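Local coordinates for protein probable porin (Pseudomonas aeruginosa, PDB 4FSO) that probably acts as a porin, forming an OprD-family beta-barrel channel through which small solutes could cross the bacterial outer membrane, at residues 218-223 / 245-250; 68-73 / 136-141. All coordinates share one frame; numbering follows the deposited sequence.

Overall arrangement
From the N terminus, interaction 2 comes first: the end of strand 62-72 meets residues 136-141, which lead into strand 140-142, and the contact closes a loop of 62 intervening residues that includes strand 101-112. Interaction 1 follows further along the chain and joins the open ends of the hairpin formed by strands 219-231 and 236-248, with 21 residues between its segments. The two loops come in series, neither nesting nor crossing. The centres of interactions 1 and 2 lie about 29 Å apart, and the nearest atoms of interactions 1 and 2 are about 9 Å apart without touching. Interaction 1 pairs neighbouring barrel strands edge to edge, whereas interaction 2 lays a connecting segment against the side of a strand.

Interaction 1: 218-223 / 245-250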
ATOM      1  N   VAL A 218     -19.338  -8.866   2.515  1.00 26.87           N
ATOM      2  CA  VAL A 218     -18.667  -9.018   1.252  1.00 19.41           C
ATOM      3  C   VAL A 218     -17.715 -10.184   1.408  1.00 27.09           C
ATOM      4  O   VAL A 218     -17.834 -11.196   0.709  1.00 31.07           O
ATOM      5  CB  VAL A 218     -17.900  -7.744   0.895  1.00 29.95           C
ATOM      6  CG1 VAL A 218     -17.101  -7.905  -0.437  1.00 12.77           C
ATOM      7  CG2 VAL A 218     -18.867  -6.570   0.845  1.00 27.95           C
ATOM      8  N   TYR A 219     -16.782 -10.045   2.344  1.00 23.06           N
ATOM      9  CA  TYR A 219     -15.663 -10.977   2.421  1.00 17.55           C
ATOM     10  C   TYR A 219     -14.980 -10.987   3.758  1.00 17.20           C
ATOM     11  O   TYR A 219     -14.935  -9.975   4.478  1.00 17.19           O
ATOM     12  CB  TYR A 219     -14.618 -10.727   1.296  1.00 25.33           C
ATOM     13  CG  TYR A 219     -13.619  -9.566   1.495  1.00 25.90           C
ATOM     14  CD1 TYR A 219     -12.447  -9.737   2.227  1.00 15.67           C
ATOM     15  CD2 TYR A 219     -13.831  -8.319   0.898  1.00 29.10           C
ATOM     16  CE1 TYR A 219     -11.542  -8.702   2.387  1.00 27.61           C
ATOM     17  CE2 TYR A 219     -12.915  -7.265   1.039  1.00 19.63           C
ATOM     18  CZ  TYR A 219     -11.774  -7.458   1.785  1.00 30.01           C
ATOM     19  OH  TYR A 219     -10.878  -6.408   1.947  1.00 14.39           O
ATOM     20  N   ARG A 220     -14.446 -12.157   4.074  1.00 28.67           N
ATOM     21  CA  ARG A 220     -13.516 -12.310   5.176  1.00 26.26           C
ATOM     22  C   ARG A 220     -12.143 -12.725   4.622  1.00 26.90           C
ATOM     23  O   ARG A 220     -12.034 -13.390   3.584  1.00 27.93           O
ATOM     24  CB  ARG A 220     -14.052 -13.291   6.236  1.00 24.46           C
ATOM     25  CG  ARG A 220     -14.600 -14.608   5.702  1.00 40.10           C
ATOM     26  CD  ARG A 220     -15.143 -15.516   6.838  1.00 86.89           C
ATOM     27  NE  ARG A 220     -16.510 -15.180   7.269  1.00 82.99           N
ATOM     28  CZ  ARG A 220     -17.573 -15.975   7.122  1.00 78.30           C
ATOM     29  NH1 ARG A 220     -17.447 -17.170   6.557  1.00 72.78           N
ATOM     30  NH2 ARG A 220     -18.769 -15.573   7.544  1.00 81.77           N
ATOM     31  N   GLN A 221     -11.102 -12.314   5.325  1.00 17.62           N
ATOM     32  CA  GLN A 221      -9.754 -12.498   4.870  1.00 21.55           C
ATOM     33  C   GLN A 221      -8.824 -12.766   6.068  1.00 24.73           C
ATOM     34  O   GLN A 221      -8.884 -12.072   7.081  1.00 31.36           O
ATOM     35  CB  GLN A 221      -9.341 -11.235   4.094  1.00 20.81           C
ATOM     36  CG  GLN A 221      -8.001 -11.296   3.382  1.00 24.16           C
ATOM     37  CD  GLN A 221      -7.829 -10.138   2.389  1.00 34.20           C
ATOM     38  OE1 GLN A 221      -7.293  -9.077   2.724  1.00 34.93           O
ATOM     39  NE2 GLN A 221      -8.292 -10.346   1.164  1.00 33.03           N
ATOM     40  N   ARG A 222      -7.979 -13.781   5.949  1.00 32.50           N
ATOM     41  CA  ARG A 222      -6.949 -14.053   6.939  1.00 28.12           C
ATOM     42  C   ARG A 222      -5.589 -13.808   6.297  1.00 33.37           C
ATOM     43  O   ARG A 222      -5.434 -13.893   5.067  1.00 28.35           O
ATOM     44  CB  ARG A 222      -6.993 -15.512   7.406  1.00 38.02           C
ATOM     45  CG  ARG A 222      -8.261 -15.950   8.114  1.00 62.42           C
ATOM     46  CD  ARG A 222      -8.084 -17.356   8.717  1.00 74.05           C
ATOM     47  NE  ARG A 222      -8.132 -18.429   7.720  1.00 71.88           N
ATOM     48  CZ  ARG A 222      -7.459 -19.576   7.809  1.00 67.56           C
ATOM     49  NH1 ARG A 222      -6.653 -19.817   8.842  1.00 62.78           N
ATOM     50  NH2 ARG A 222      -7.584 -20.486   6.853  1.00 64.58           N
ATOM     51  N   TYR A 223      -4.602 -13.544   7.144  1.00 24.10           N
ATOM     52  CA  TYR A 223      -3.278 -13.218   6.682  1.00 25.75           C
ATOM     53  C   TYR A 223      -2.187 -13.773   7.588  1.00 31.10           C
ATOM     54  O   TYR A 223      -2.276 -13.662   8.798  1.00 50.62           O
ATOM     55  CB  TYR A 223      -3.134 -11.703   6.584  1.00 22.00           C
ATOM     56  CG  TYR A 223      -1.694 -11.252   6.426  1.00 33.79           C
ATOM     57  CD1 TYR A 223      -1.113 -11.150   5.162  1.00 29.81           C
ATOM     58  CD2 TYR A 223      -0.913 -10.930   7.539  1.00 30.50           C
ATOM     59  CE1 TYR A 223       0.211 -10.727   5.007  1.00 31.08           C
ATOM     60  CE2 TYR A 223       0.409 -10.521   7.399  1.00 33.41           C
ATOM     61  CZ  TYR A 223       0.965 -10.416   6.132  1.00 35.89           C
ATOM     62  OH  TYR A 223       2.270 -10.013   6.000  1.00 32.13           O
ATOM     63  N   ASP A 245      -5.961 -15.556   2.817  1.00 31.75           N
ATOM     64  CA  ASP A 245      -7.020 -16.499   2.592  1.00 23.30           C
ATOM     65  C   ASP A 245      -8.289 -15.701   2.700  1.00 26.08           C
ATOM     66  O   ASP A 245      -8.520 -15.082   3.729  1.00 32.11           O
ATOM     67  CB  ASP A 245      -6.959 -17.581   3.656  1.00 25.06           C
ATOM     68  CG  ASP A 245      -7.758 -18.790   3.299  1.00 32.51           C
ATOM     69  OD1 ASP A 245      -8.715 -18.677   2.516  1.00 36.09           O
ATOM     70  OD2 ASP A 245      -7.427 -19.872   3.805  1.00 55.33           O
ATOM     71  N   SER A 246      -9.095 -15.706   1.636  1.00 23.37           N
ATOM     72  CA  SER A 246     -10.309 -14.884   1.572  1.00 28.75           C
ATOM     73  C   SER A 246     -11.506 -15.641   1.007  1.00 28.34           C
ATOM     74  O   SER A 246     -11.375 -16.444   0.098  1.00 27.92           O
ATOM     75  CB  SER A 246     -10.089 -13.617   0.726  1.00 15.39           C
ATOM     76  OG  SER A 246      -8.738 -13.251   0.726  1.00 25.72           O
ATOM     77  N   GLU A 247     -12.682 -15.345   1.538  1.00 19.58           N
ATOM     78  CA  GLU A 247     -13.907 -15.904   1.005  1.00 27.48           C
ATOM     79  C   GLU A 247     -15.030 -14.907   1.199  1.00 33.56           C
ATOM     80  O   GLU A 247     -14.902 -13.984   1.999  1.00 39.35           O
ATOM     81  CB  GLU A 247     -14.247 -17.187   1.743  1.00 39.26           C
ATOM     82  CG  GLU A 247     -14.467 -16.931   3.202  1.00 58.12           C
ATOM     83  CD  GLU A 247     -14.620 -18.192   4.004  1.00 75.61           C
ATOM     84  OE1 GLU A 247     -14.215 -19.269   3.506  1.00 83.51           O
ATOM     85  OE2 GLU A 247     -15.152 -18.100   5.134  1.00 71.20           O
ATOM     86  N   ASP A 248     -16.121 -15.089   0.453  1.00 38.39           N
ATOM     87  CA  ASP A 248     -17.366 -14.355   0.690  1.00 38.05           C
ATOM     88  C   ASP A 248     -17.851 -14.509   2.142  1.00 35.14           C
ATOM     89  O   ASP A 248     -17.624 -15.540   2.780  1.00 37.65           O
ATOM     90  CB  ASP A 248     -18.457 -14.808  -0.292  1.00 34.71           C
ATOM     91  CG  ASP A 248     -18.739 -16.296  -0.219  1.00 47.10           C
ATOM     92  OD1 ASP A 248     -17.829 -17.081  -0.532  1.00 60.30           O
ATOM     93  OD2 ASP A 248     -19.878 -16.689   0.128  1.00 58.59           O
ATOM     94  N   ALA A 249     -18.517 -13.483   2.658  1.00 34.97           N
ATOM     95  CA  ALA A 249     -18.937 -13.451   4.066  1.00 30.81           C
ATOM     96  C   ALA A 249     -20.341 -12.892   4.162  1.00 40.86           C
ATOM     97  O   ALA A 249     -20.731 -12.074   3.314  1.00 43.09           O
ATOM     98  CB  ALA A 249     -17.989 -12.586   4.876  1.00 22.94           C
ATOM     99  N   GLY A 250     -21.096 -13.315   5.181  1.00 27.58           N
ATOM    100  CA  GLY A 250     -22.464 -12.843   5.337  1.00 16.93           C
ATOM    101  C   GLY A 250     -23.336 -12.897   4.079  1.00 33.04           C
ATOM    102  O   GLY A 250     -23.487 -13.959   3.448  1.00 36.74           O
TER
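Q221 NE2 has two hydrogen-bond acceptors: S246 OG across the strand pair, 3.0 Å away, and the backbone oxygen of P289 in a loop. Q221 sets CG anti to its backbone N (chi1 -173°) and the chain runs on extended, which carries the amide out over the sheet face that Q221 shares with S246, with OG tilted slightly out of the amide plane. On the other face of the sheet R220 crosses over E247. The arginine bends at chi3 (82°), and R220 NH1 meets E247 OE2 on its anti side, 2.9 Å away, with OE2 close to the guanidinium plane while the two flat groups stand 62° apart. A249 CB lies over one face of the same guanidinium, 3.8 Å from R220 NE. The motif is an antiparallel beta hairpin of the porin barrel, with strands 219-231 and 236-248 joined here at the ends far from their turn. Backbone bonds pair R220 with E247 and R222 with D245, the former including R220 N to E247 O at 2.8 Å. Beyond the regular pairing, A249 N reaches V218 O at 3.1 Å from well above the carbonyl plane. R222 runs alongside D245 with both chains heading in one direction, and their salt bridge, R222 NH2 to D245 OD2 at 3.1 Å, is a weak, bent hydrogen bond.

Interaction 2: 68-73 / 136-141; sequences LAMLGI and LLPTLF
M70 sets CG beside its backbone N, anti to the carbonyl carbon (chi1 -52°), and stays extended through chi2 and chi3 (-168°), a course that carries its methyl CE across to P138 and L140. The methionine chain passes the leucine at a slant, with M70 CE 3.7 Å from L140 CD1 and 3.9 Å from P138 CG at the ring's outer corner. At the root of the same methionine, L137 touches instead with a branch tip, CD1 being 3.7 Å from M70 CB. This one methyl also rests against the strand backbone, with L137 CD1 3.6 Å from G72 N. G72 has no side chain, and L136 lies over its main chain, CD2 coming within 3.6 Å of G72 CA. At the far end of the contact L68 and L140 run past one another in opposing senses, their methyls meeting with 4.2 Å between L68 CD1 and L140 CD1. No hydrogen bond links the two segments, so they pack by apolar contact alone: the loop ahead of strand 140-142 lies against the wall on the side away from A69 and L71, consistent with the barrel interior. Detergent touches A69 and M70, and the CB atoms of A69 and L71 point away from the loop, as expected of a membrane-facing outer surface. Strand 62-72 is hydrogen-bonded to strand 41-53 on one edge and strand 101-112 on the other; I49 of the former meets M70, L137 and P138, and from the latter Y101 touches L137 and K103 touches M70.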
ATOM      1  N   LEU A  68      -6.205  15.806   9.855  1.00 35.20           N
ATOM      2  CA  LEU A  68      -5.800  15.794   8.468  1.00 33.06           C
ATOM      3  C   LEU A  68      -6.584  16.807   7.657  1.00 34.15           C
ATOM      4  O   LEU A  68      -7.802  16.948   7.800  1.00 36.96           O
ATOM      5  CB  LEU A  68      -5.953  14.401   7.889  1.00 45.58           C
ATOM      6  CG  LEU A  68      -4.934  13.452   8.494  1.00 51.05           C
ATOM      7  CD1 LEU A  68      -5.633  12.182   8.977  1.00 60.32           C
ATOM      8  CD2 LEU A  68      -3.829  13.156   7.479  1.00 50.02           C
ATOM      9  N   ALA A  69      -5.868  17.531   6.815  1.00 33.82           N
ATOM     10  CA  ALA A  69      -6.502  18.485   5.935  1.00 45.35           C
ATOM     11  C   ALA A  69      -5.851  18.327   4.582  1.00 47.31           C
ATOM     12  O   ALA A  69      -4.618  18.236   4.494  1.00 42.34           O
ATOM     13  CB  ALA A  69      -6.303  19.891   6.457  1.00 48.30           C
ATOM     14  N   MET A  70      -6.666  18.263   3.531  1.00 39.45           N
ATOM     15  CA  MET A  70      -6.119  18.127   2.187  1.00 43.00           C
ATOM     16  C   MET A  70      -6.803  19.057   1.212  1.00 46.16           C
ATOM     17  O   MET A  70      -7.977  19.402   1.371  1.00 51.92           O
ATOM     18  CB  MET A  70      -6.219  16.686   1.701  1.00 53.69           C
ATOM     19  CG  MET A  70      -5.639  15.696   2.672  1.00 57.49           C
ATOM     20  SD  MET A  70      -6.412  14.091   2.546  1.00 65.27           S
ATOM     21  CE  MET A  70      -5.762  13.308   4.023  1.00 99.22           C
ATOM     22  N   LEU A  71      -6.048  19.452   0.194  1.00 40.71           N
ATOM     23  CA  LEU A  71      -6.500  20.444  -0.764  1.00 45.90           C
ATOM     24  C   LEU A  71      -5.882  20.154  -2.133  1.00 49.48           C
ATOM     25  O   LEU A  71      -4.653  20.150  -2.285  1.00 54.68           O
ATOM     26  CB  LEU A  71      -6.096  21.848  -0.296  1.00 38.79           C
ATOM     27  CG  LEU A  71      -6.725  22.939  -1.158  1.00 47.76           C
ATOM     28  CD1 LEU A  71      -8.238  22.965  -0.928  1.00 52.55           C
ATOM     29  CD2 LEU A  71      -6.099  24.305  -0.913  1.00 52.21           C
ATOM     30  N   GLY A  72      -6.730  19.908  -3.126  1.00 44.71           N
ATOM     31  CA  GLY A  72      -6.241  19.493  -4.428  1.00 65.19           C
ATOM     32  C   GLY A  72      -6.822  20.248  -5.609  1.00 70.15           C
ATOM     33  O   GLY A  72      -7.882  20.858  -5.507  1.00 65.89           O
ATOM     34  N   ILE A  73      -6.121  20.205  -6.738  1.00 75.35           N
ATOM     35  CA  ILE A  73      -6.640  20.770  -7.980  1.00 75.82           C
ATOM     36  C   ILE A  73      -5.982  20.155  -9.217  1.00 75.07           C
ATOM     37  O   ILE A  73      -4.853  19.660  -9.161  1.00 67.55           O
ATOM     38  CB  ILE A  73      -6.485  22.299  -8.020  1.00 68.09           C
ATOM     39  CG1 ILE A  73      -7.301  22.878  -9.175  1.00 75.88           C
ATOM     40  CG2 ILE A  73      -5.026  22.689  -8.128  1.00 55.44           C
ATOM     41  CD1 ILE A  73      -8.806  22.792  -8.976  1.00 72.33           C
ATOM     42  N   LEU A 136      -3.326  12.065  -5.953  1.00102.00           N
ATOM     43  CA  LEU A 136      -2.924  13.379  -5.433  1.00 88.95           C
ATOM     44  C   LEU A 136      -3.042  13.492  -3.907  1.00 75.16           C
ATOM     45  O   LEU A 136      -2.111  13.929  -3.215  1.00 57.35           O
ATOM     46  CB  LEU A 136      -3.729  14.500  -6.106  1.00 70.75           C
ATOM     47  CG  LEU A 136      -3.376  15.899  -5.605  1.00 58.82           C
ATOM     48  CD1 LEU A 136      -1.950  16.260  -5.984  1.00 51.20           C
ATOM     49  CD2 LEU A 136      -4.356  16.935  -6.121  1.00 68.36           C
ATOM     50  N   LEU A 137      -4.204  13.104  -3.399  1.00 69.81           N
ATOM     51  CA  LEU A 137      -4.478  13.159  -1.976  1.00 59.59           C
ATOM     52  C   LEU A 137      -4.896  11.751  -1.563  1.00 59.06           C
ATOM     53  O   LEU A 137      -5.697  11.111  -2.250  1.00 62.70           O
ATOM     54  CB  LEU A 137      -5.585  14.181  -1.689  1.00 56.29           C
ATOM     55  CG  LEU A 137      -5.484  15.560  -2.376  1.00 52.85           C
ATOM     56  CD1 LEU A 137      -6.658  16.460  -2.002  1.00 56.34           C
ATOM     57  CD2 LEU A 137      -4.150  16.264  -2.097  1.00 39.57           C
ATOM     58  N   PRO A 138      -4.328  11.248  -0.456  1.00 53.37           N
ATOM     59  CA  PRO A 138      -4.609   9.870  -0.032  1.00 54.99           C
ATOM     60  C   PRO A 138      -6.091   9.617   0.264  1.00 64.58           C
ATOM     61  O   PRO A 138      -6.896  10.547   0.325  1.00 75.20           O
ATOM     62  CB  PRO A 138      -3.767   9.705   1.245  1.00 51.93           C
ATOM     63  CG  PRO A 138      -3.455  11.099   1.702  1.00 51.21           C
ATOM     64  CD  PRO A 138      -3.406  11.944   0.461  1.00 53.60           C
ATOM     65  N   THR A 139      -6.453   8.351   0.419  1.00 64.45           N
ATOM     66  CA  THR A 139      -7.802   8.004   0.825  1.00 56.56           C
ATOM     67  C   THR A 139      -7.916   8.321   2.300  1.00 55.07           C
ATOM     68  O   THR A 139      -6.917   8.400   3.005  1.00 63.42           O
ATOM     69  CB  THR A 139      -8.077   6.512   0.636  1.00 59.30           C
ATOM     70  OG1 THR A 139      -7.286   6.013  -0.453  1.00 72.13           O
ATOM     71  CG2 THR A 139      -9.552   6.285   0.363  1.00 51.46           C
ATOM     72  N   LEU A 140      -9.133   8.484   2.778  1.00 44.62           N
ATOM     73  CA  LEU A 140      -9.325   8.867   4.152  1.00 47.54           C
ATOM     74  C   LEU A 140     -10.352   7.941   4.763  1.00 44.67           C
ATOM     75  O   LEU A 140     -11.501   7.946   4.344  1.00 50.94           O
ATOM     76  CB  LEU A 140      -9.832  10.306   4.206  1.00 53.99           C
ATOM     77  CG  LEU A 140      -9.623  10.984   5.555  1.00 60.80           C
ATOM     78  CD1 LEU A 140      -8.140  11.139   5.802  1.00 65.32           C
ATOM     79  CD2 LEU A 140     -10.309  12.321   5.613  1.00 59.97           C
ATOM     80  N   PHE A 141      -9.960   7.142   5.746  1.00 38.85           N
ATOM     81  CA  PHE A 141     -10.945   6.268   6.377  1.00 42.31           C
ATOM     82  C   PHE A 141     -11.392   6.828   7.697  1.00 46.76           C
ATOM     83  O   PHE A 141     -10.717   7.670   8.287  1.00 53.82           O
ATOM     84  CB  PHE A 141     -10.429   4.836   6.501  1.00 36.32           C
ATOM     85  CG  PHE A 141     -10.207   4.182   5.175  1.00 29.09           C
ATOM     86  CD1 PHE A 141     -11.177   3.369   4.619  1.00 32.12           C
ATOM     87  CD2 PHE A 141      -9.045   4.424   4.454  1.00 24.23           C
ATOM     88  CE1 PHE A 141     -10.986   2.776   3.375  1.00 36.16           C
ATOM     89  CE2 PHE A 141      -8.837   3.825   3.208  1.00 34.06           C
ATOM     90  CZ  PHE A 141      -9.811   3.003   2.666  1.00 27.79           C
TER